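Side-chain contacts in uncharacterized protein (Parabacteroides merdae ATCC 43184, PDB 5BMT), which is of unknown function but has an immunoglobulin-like fold and a region assigned to a lipoprotein OB-domain family, so may itself be a lipoprotein: residues 96-99 against 100-103; 213-217 against 218-222. One frame throughout, in Å; residues are numbered along the deposited sequence.

Contact 1: residues 96-99 against 100-103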
loop_
_atom_site.group_PDB
_atom_site.type_symbol
_atom_site.label_atom_id
_atom_site.label_comp_id
_atom_site.label_asym_id
_atom_site.label_seq_id
_atom_site.Cartn_x
_atom_site.Cartn_y
_atom_site.Cartn_z
HETATM N N MSE A 96 -21.075 12.661 5.280
HETATM C CA MSE A 96 -20.739 13.776 6.170
HETATM C C MSE A 96 -19.227 13.962 6.264
HETATM O O MSE A 96 -18.502 12.975 6.448
HETATM C CB MSE A 96 -21.313 13.575 7.574
HETATM C CG MSE A 96 -22.846 13.465 7.611
HETATM SE SE MSE A 96 -23.811 15.006 6.841
HETATM C CE MSE A 96 -22.968 16.479 7.898
ATOM N N ALA A 97 -18.752 15.217 6.164
ATOM C CA ALA A 97 -17.315 15.469 6.274
ATOM C C ALA A 97 -16.833 15.191 7.704
ATOM O O ALA A 97 -17.525 15.491 8.686
ATOM C CB ALA A 97 -16.994 16.912 5.877
ATOM N N LEU A 98 -15.647 14.603 7.813
ATOM C CA LEU A 98 -14.991 14.363 9.082
ATOM C C LEU A 98 -14.402 15.660 9.575
ATOM O O LEU A 98 -14.161 16.562 8.768
ATOM C CB LEU A 98 -13.860 13.330 8.888
ATOM C CG LEU A 98 -14.279 11.979 8.311
ATOM C CD1 LEU A 98 -13.086 11.109 8.110
ATOM C CD2 LEU A 98 -15.326 11.277 9.193
ATOM N N ASP A 99 -14.130 15.768 10.883
ATOM C CA ASP A 99 -13.466 16.971 11.376
ATOM C C ASP A 99 -12.091 17.072 10.711
ATOM O O ASP A 99 -11.398 16.054 10.590
ATOM C CB ASP A 99 -13.312 16.928 12.901
ATOM C CG ASP A 99 -14.609 16.933 13.698
ATOM O OD1 ASP A 99 -15.632 17.453 13.180
ATOM O OD2 ASP A 99 -14.591 16.463 14.857
ATOM N N ASN A 100 -11.749 18.273 10.192
ATOM C CA ASN A 100 -10.456 18.558 9.555
ATOM C C ASN A 100 -10.230 17.677 8.308
ATOM O O ASN A 100 -9.088 17.416 7.946
ATOM C CB ASN A 100 -9.290 18.380 10.564
ATOM C CG ASN A 100 -9.433 19.275 11.771
ATOM O OD1 ASN A 100 -9.464 18.819 12.918
ATOM N ND2 ASN A 100 -9.612 20.550 11.530
ATOM N N GLU A 101 -11.314 17.232 7.660
ATOM C CA GLU A 101 -11.177 16.388 6.481
ATOM C C GLU A 101 -10.478 17.120 5.336
ATOM O O GLU A 101 -10.686 18.320 5.133
ATOM C CB GLU A 101 -12.538 15.867 6.009
ATOM C CG GLU A 101 -12.390 14.827 4.902
ATOM C CD GLU A 101 -13.477 13.795 4.732
ATOM O OE1 GLU A 101 -14.576 13.962 5.305
ATOM O OE2 GLU A 101 -13.222 12.810 4.010
ATOM N N LEU A 102 -9.675 16.361 4.564
ATOM C CA LEU A 102 -8.988 16.875 3.383
ATOM C C LEU A 102 -9.505 16.226 2.123
ATOM O O LEU A 102 -9.779 15.019 2.114
ATOM C CB LEU A 102 -7.490 16.544 3.490
ATOM C CG LEU A 102 -6.777 17.157 4.673
ATOM C CD1 LEU A 102 -5.405 16.537 4.825
ATOM C CD2 LEU A 102 -6.633 18.683 4.519
ATOM N N LEU A 103 -9.546 16.981 1.033
ATOM C CA LEU A 103 -9.848 16.414 -0.270
ATOM C C LEU A 103 -8.584 15.775 -0.811
ATOM O O LEU A 103 -7.464 16.261 -0.543
ATOM C CB LEU A 103 -10.310 17.495 -1.244
ATOM C CG LEU A 103 -11.587 18.177 -0.861
ATOM C CD1 LEU A 103 -11.888 19.336 -1.846
ATOM C CD2 LEU A 103 -12.760 17.181 -0.800
#

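Contact 2: residues 213-217 against 218-222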
loop_
_atom_site.group_PDB
_atom_site.type_symbol
_atom_site.label_atom_id
_atom_site.label_comp_id
_atom_site.label_asym_id
_atom_site.label_seq_id
_atom_site.Cartn_x
_atom_site.Cartn_y
_atom_site.Cartn_z
ATOM N N THR A 213 -14.497 16.541 -4.133
ATOM C CA THR A 213 -14.978 17.898 -3.847
ATOM C C THR A 213 -15.887 17.886 -2.639
ATOM O O THR A 213 -16.517 16.863 -2.355
ATOM C CB THR A 213 -15.754 18.541 -5.032
ATOM O OG1 THR A 213 -16.979 17.835 -5.263
ATOM C CG2 THR A 213 -14.924 18.672 -6.314
ATOM N N PHE A 214 -15.984 19.017 -1.956
ATOM C CA PHE A 214 -16.959 19.200 -0.880
ATOM C C PHE A 214 -18.204 19.898 -1.431
ATOM O O PHE A 214 -18.167 20.500 -2.524
ATOM C CB PHE A 214 -16.393 20.096 0.240
ATOM C CG PHE A 214 -15.287 19.530 1.088
ATOM C CD1 PHE A 214 -15.498 18.398 1.871
ATOM C CD2 PHE A 214 -14.069 20.185 1.191
ATOM C CE1 PHE A 214 -14.481 17.892 2.686
ATOM C CE2 PHE A 214 -13.080 19.721 2.053
ATOM C CZ PHE A 214 -13.276 18.559 2.768
ATOM N N ASN A 215 -19.279 19.899 -0.636
ATOM C CA ASN A 215 -20.445 20.725 -0.961
ATOM C C ASN A 215 -20.052 22.208 -0.645
ATOM O O ASN A 215 -18.929 22.471 -0.203
ATOM C CB ASN A 215 -21.679 20.251 -0.198
ATOM C CG ASN A 215 -21.585 20.351 1.308
ATOM O OD1 ASN A 215 -20.526 20.634 1.882
ATOM N ND2 ASN A 215 -22.703 20.118 1.983
ATOM N N ALA A 216 -20.955 23.166 -0.872
ATOM C CA ALA A 216 -20.669 24.598 -0.721
ATOM C C ALA A 216 -20.082 25.009 0.636
ATOM O O ALA A 216 -19.192 25.864 0.656
ATOM C CB ALA A 216 -21.930 25.407 -0.985
ATOM N N ASP A 217 -20.542 24.417 1.756
ATOM C CA ASP A 217 -20.049 24.835 3.077
ATOM C C ASP A 217 -19.096 23.811 3.722
ATOM O O ASP A 217 -18.826 23.884 4.924
ATOM C CB ASP A 217 -21.236 25.157 4.016
ATOM C CG ASP A 217 -22.182 24.008 4.303
ATOM O OD1 ASP A 217 -21.959 22.900 3.760
ATOM O OD2 ASP A 217 -23.148 24.217 5.069
ATOM N N SER A 218 -18.574 22.860 2.913
ATOM C CA SER A 218 -17.630 21.836 3.348
ATOM C C SER A 218 -18.159 20.957 4.516
ATOM O O SER A 218 -17.372 20.457 5.323
ATOM C CB SER A 218 -16.277 22.458 3.707
ATOM O OG SER A 218 -15.729 23.148 2.595
ATOM N N THR A 219 -19.475 20.704 4.562
ATOM C CA THR A 219 -20.029 19.824 5.599
ATOM C C THR A 219 -20.227 18.388 5.079
ATOM O O THR A 219 -20.455 17.470 5.871
ATOM C CB THR A 219 -21.355 20.367 6.140
ATOM O OG1 THR A 219 -22.266 20.570 5.056
ATOM C CG2 THR A 219 -21.174 21.648 6.954
ATOM N N LYS A 220 -20.188 18.201 3.743
ATOM C CA LYS A 220 -20.374 16.892 3.120
ATOM C C LYS A 220 -19.458 16.725 1.933
ATOM O O LYS A 220 -19.028 17.715 1.333
ATOM C CB LYS A 220 -21.818 16.722 2.610
ATOM C CG LYS A 220 -22.920 16.765 3.655
ATOM C CD LYS A 220 -24.260 16.527 2.961
ATOM C CE LYS A 220 -25.429 16.497 3.912
ATOM N NZ LYS A 220 -26.656 15.978 3.249
ATOM N N ILE A 221 -19.180 15.462 1.572
ATOM C CA ILE A 221 -18.455 15.166 0.347
ATOM C C ILE A 221 -19.463 15.235 -0.788
ATOM O O ILE A 221 -20.490 14.544 -0.730
ATOM C CB ILE A 221 -17.771 13.777 0.407
ATOM C CG1 ILE A 221 -16.884 13.619 1.665
ATOM C CG2 ILE A 221 -17.005 13.495 -0.901
ATOM C CD1 ILE A 221 -15.869 14.723 1.940
ATOM N N ALA A 222 -19.181 16.047 -1.825
ATOM C CA ALA A 222 -20.090 16.181 -2.964
ATOM C C ALA A 222 -19.764 15.180 -4.075
ATOM O O ALA A 222 -20.686 14.622 -4.683
ATOM C CB ALA A 222 -20.035 17.601 -3.511
#

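Contact 1: residues 96-99 against 100-103
Glu101 closes a type II beta turn with Leu98, using both its backbone and its carboxylate, where the chain turns into the short strand 101-102 of the large beta sheet. The backbone bond of the turn runs from Glu101 N to Leu98 O over 3.1 Å. A second, straighter bond, from Leu98 N to Glu101 OE1 at 2.8 Å (169° at the hydrogen), means that Leu98 is gripped through both its N-H and its carbonyl. With CG anti to the backbone N (chi1 -172°), the extended glutamate side chain reaches back along the incoming chain. OE1 takes the Leu98 N-H on its anti side, tilted out of the carboxylate plane, while OE2 forms a salt bridge with Arg162 NE on strand 153-167. The buried carboxylate thus has partners for both oxygens, and the arginine probably favours its charged form. Arg162 also donates to Met96 O, tying the approach to the turn to the same strand.

Asp99 and Asn100 occupy the two corner positions. Asn100 takes the left-handed conformation (phi 62°) expected at the third position of a type II turn, its CB coming 3.1 Å from Asp99 O. That carbonyl receives a bond from Gln164 NE2, and the backbone of Asn100 pairs with Lys165, so the turn lies against strand 153-167. Around the carboxylate the fit is close: Leu98 CG stands 3.6 Å from Glu101 OE1, and Ala97 CA approaches the same OE1 to 3.3 Å.

Contact 2: residues 213-217 against 218-222
Thr213 meets Ala222 where the strands ending at 214 and starting at 221 come together: Ala222 N donates to Thr213 O over 2.8 Å. Thr213 OG1 lies beside the Ala222 methyl, but its hydrogen bond is to Thr223 OG1.

Phe214 forms an antiparallel non-hydrogen-bonded pair with Ile221. Its ring has Ser218 CB over one face, while at the ring edge Lys220 O lies in plane, 3.6 Å from Phe214 CD1. Ile221 CD1 reaches the ring obliquely, 3.5 Å from Phe214 CE1, and Leu103 touches the same ring.

Asn215 binds through its backbone and its amide. Asn215 N donates to Lys220 O at 3.0 Å, and Asn215 O accepts from Ser218 N. With CG between the backbone N and the carbonyl carbon (chi1 63°), the amide folds across the loop. Asn215 OD1 takes two N-H groups: Thr219 N at 2.9 Å, in the carbonyl plane on a lone pair, and Lys220 N at 3.1 Å, from above that plane. On the other side of the amide, ND2 donates almost straight (166°) and in plane to Thr219 OG1 at 3.1 Å. An alanine here removes the amide and would probably leave Lys220 N without its acceptor, Thr219 N with only a weak bond to Asp217 OD1, and Thr219 OG1 without its donor.

Asp217 continues the chain of bonds: Thr219 OG1, which accepts from Asn215, donates to Asp217 OD1 at 2.7 Å, meeting the syn side of the carboxylate. Ser218 then adopts a left-handed backbone conformation as the chain turns back. Together these bonds close a beta hairpin whose connection contains a type I turn from Asn215 to Ser218.

Contacts 1 and 2 are both surface reversals, their centres about 9 Å apart, and both belong to the large mixed sheet. Strand 101-102 and strand 203-214 each pair with strand 153-167, the first antiparallel and the second parallel. The chemistry differs: the turn in 96-103 depends on a buried carboxylate matched to an arginine of the sheet, whereas the hairpin tip at 213-222 is held by its own neutral amide and hydroxyl, with an aspartate at the end. The two loops also touch. Ala97 N probably hydrogen-bonds to Thr219 O at 2.8 Å, and Phe214 CZ packs 3.5 Å from Glu101 O.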